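Local coordinates for protein tRNA (adenine-N(1)-)-methyltransferase (Thermus thermophilus, PDB 2PWY) that catalyses the S-adenosyl-L-methionine-dependent methylation of adenine 58 in tRNA to N1-methyladenine, an activity required for growth at extreme temperatures, at residues K83-M88 with G108-F113. Sequence-based numbering, arbitrary orientation.
Sequences KDASAM and GGLTLF. With SAH (S-adenosyl-L-homocysteine), chain E.
In the Rossmann-like catalytic domain, the helix that starts at the cofactor's carboxylate, 109-113, packs through Leu110 and Phe113 against Ala85 and Met88 of helix 83-88. The two segment axes pass 9.5 Å apart at -41°. Ala85 CA and Leu110 CA come within 5.6 Å, an approach that suits the small alanine, whose CB points toward the other helix. This methyl sits over one face of the Phe113 ring, 3.7 Å from the ring centroid, in a CH-pi contact. Ala85 CB also lies 3.7 Å from Leu110 CD1, so one methyl fills the notch between the leucine and the ring. Leu110 has its CG opposite the backbone N (chi1 -178°), which brings both methyls across to 83-88: CD1 takes Ala85, while CD2 meets Met88 CE at 3.8 Å, the two side chains crossing at about a right angle. The bend at chi3 (77°) sets Met88 CE beside Leu110 CD2.

The glycine-rich turn of class I methyltransferases, between strand 99-103 and helix 109-118, runs into this helix start. Gly108, with positive phi, is the N-cap; Gly109 N donates to SAH OXT at 3.1 Å and Leu110 N to SAH O at 2.9 Å, probably aided by the helix dipole. Gly109 suits its place because it has no CB to crowd SAH O.

Phe113 also packs on Leu66 and Leu70 of helix 66-72 in its own chain and on Thr90 of the second subunit; nearby, Ser86 OG hydrogen-bonds OG1 of that Thr90. Replacing Phe113 with an alanine would probably leave Ala85 without its aromatic cover and open a gap between the helices beside the subunit interface.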
# COMPACT_ATOMS: atom_id res chain seq x y z
N LYS A 83 1.40 -8.37 13.08
CA LYS A 83 0.28 -7.85 12.28
C LYS A 83 -0.57 -8.99 11.72
O LYS A 83 -1.80 -8.89 11.59
CB LYS A 83 0.79 -6.95 11.16
CG LYS A 83 1.57 -7.66 10.06
CD LYS A 83 2.03 -6.69 8.98
CE LYS A 83 2.83 -7.45 7.90
NZ LYS A 83 1.99 -8.41 7.11
N ASP A 84 0.11 -10.08 11.36
CA ASP A 84 -0.56 -11.23 10.75
C ASP A 84 -1.25 -12.10 11.79
O ASP A 84 -2.36 -12.57 11.55
CB ASP A 84 0.46 -12.04 9.96
CG ASP A 84 1.16 -11.21 8.89
OD1 ASP A 84 0.45 -10.53 8.13
OD2 ASP A 84 2.41 -11.21 8.83
N ALA A 85 -0.61 -12.30 12.93
CA ALA A 85 -1.19 -13.12 14.01
C ALA A 85 -2.46 -12.44 14.54
O ALA A 85 -3.49 -13.09 14.74
CB ALA A 85 -0.19 -13.35 15.12
N SER A 86 -2.39 -11.12 14.71
CA SER A 86 -3.53 -10.29 15.08
C SER A 86 -4.70 -10.48 14.10
O SER A 86 -5.85 -10.72 14.52
CB SER A 86 -3.08 -8.82 15.11
OG SER A 86 -4.15 -7.96 15.44
N ALA A 87 -4.42 -10.37 12.80
CA ALA A 87 -5.45 -10.56 11.77
C ALA A 87 -5.99 -11.98 11.76
O ALA A 87 -7.20 -12.18 11.60
CB ALA A 87 -4.91 -10.17 10.40
N MET A 88 -5.11 -12.96 11.95
CA MET A 88 -5.56 -14.36 11.93
C MET A 88 -6.57 -14.66 13.03
O MET A 88 -7.55 -15.37 12.79
CB MET A 88 -4.38 -15.32 12.03
CG MET A 88 -3.56 -15.34 10.77
SD MET A 88 -2.13 -16.41 10.90
CE MET A 88 -2.92 -18.01 10.72
N GLY A 108 6.16 -20.61 18.80
CA GLY A 108 5.10 -20.25 19.74
C GLY A 108 4.55 -18.84 19.64
O GLY A 108 3.76 -18.42 20.49
N GLY A 109 4.92 -18.11 18.59
CA GLY A 109 4.43 -16.73 18.43
C GLY A 109 2.94 -16.69 18.20
O GLY A 109 2.20 -16.07 18.97
N LEU A 110 2.48 -17.36 17.14
CA LEU A 110 1.04 -17.44 16.88
C LEU A 110 0.32 -18.14 18.04
O LEU A 110 -0.78 -17.75 18.43
CB LEU A 110 0.78 -18.14 15.53
CG LEU A 110 -0.69 -18.25 15.12
CD1 LEU A 110 -1.38 -16.89 15.15
CD2 LEU A 110 -0.86 -18.96 13.75
N THR A 111 0.96 -19.16 18.62
CA THR A 111 0.40 -19.87 19.77
C THR A 111 -0.03 -18.90 20.87
O THR A 111 -1.12 -19.03 21.43
CB THR A 111 1.39 -20.90 20.37
OG1 THR A 111 1.91 -21.72 19.31
CG2 THR A 111 0.66 -21.77 21.40
N LEU A 112 0.83 -17.92 21.17
CA LEU A 112 0.51 -16.94 22.20
C LEU A 112 -0.71 -16.09 21.85
O LEU A 112 -1.57 -15.85 22.72
CB LEU A 112 1.75 -16.07 22.48
CG LEU A 112 2.83 -16.78 23.32
CD1 LEU A 112 4.14 -16.03 23.21
CD2 LEU A 112 2.39 -16.94 24.81
N PHE A 113 -0.81 -15.66 20.60
CA PHE A 113 -1.97 -14.89 20.13
C PHE A 113 -3.25 -15.73 20.26
O PHE A 113 -4.28 -15.26 20.78
CB PHE A 113 -1.78 -14.42 18.69
CG PHE A 113 -1.03 -13.12 18.58
CD1 PHE A 113 0.36 -13.09 18.67
CD2 PHE A 113 -1.73 -11.92 18.43
CE1 PHE A 113 1.06 -11.86 18.60
CE2 PHE A 113 -1.05 -10.70 18.36
CZ PHE A 113 0.34 -10.67 18.44
N SAH E . 3.46 -19.74 13.62
CA SAH E . 4.74 -20.21 14.26
CB SAH E . 5.80 -20.49 13.20
CG SAH E . 5.53 -21.78 12.43
SD SAH E . 6.96 -22.18 11.38
C SAH E . 5.20 -19.16 15.25
O SAH E . 4.60 -18.08 15.32
OXT SAH E . 6.16 -19.38 15.99
C5' SAH E . 6.27 -23.72 10.71
C4' SAH E . 6.44 -24.90 11.67
O4' SAH E . 5.56 -25.94 11.28
C3' SAH E . 7.84 -25.52 11.70
O3' SAH E . 8.28 -25.57 13.05
C2' SAH E . 7.66 -26.92 11.11
O2' SAH E . 8.46 -27.91 11.72
C1' SAH E . 6.21 -27.20 11.43
N9 SAH E . 5.46 -28.09 10.53
C8 SAH E . 5.43 -28.06 9.17
N7 SAH E . 4.55 -29.00 8.76
C5 SAH E . 3.98 -29.59 9.83
C6 SAH E . 3.02 -30.60 9.96
N6 SAH E . 2.46 -31.17 8.89
N1 SAH E . 2.66 -30.99 11.25
C2 SAH E . 3.23 -30.41 12.35
N3 SAH E . 4.19 -29.42 12.20
C4 SAH E . 4.55 -29.02 10.96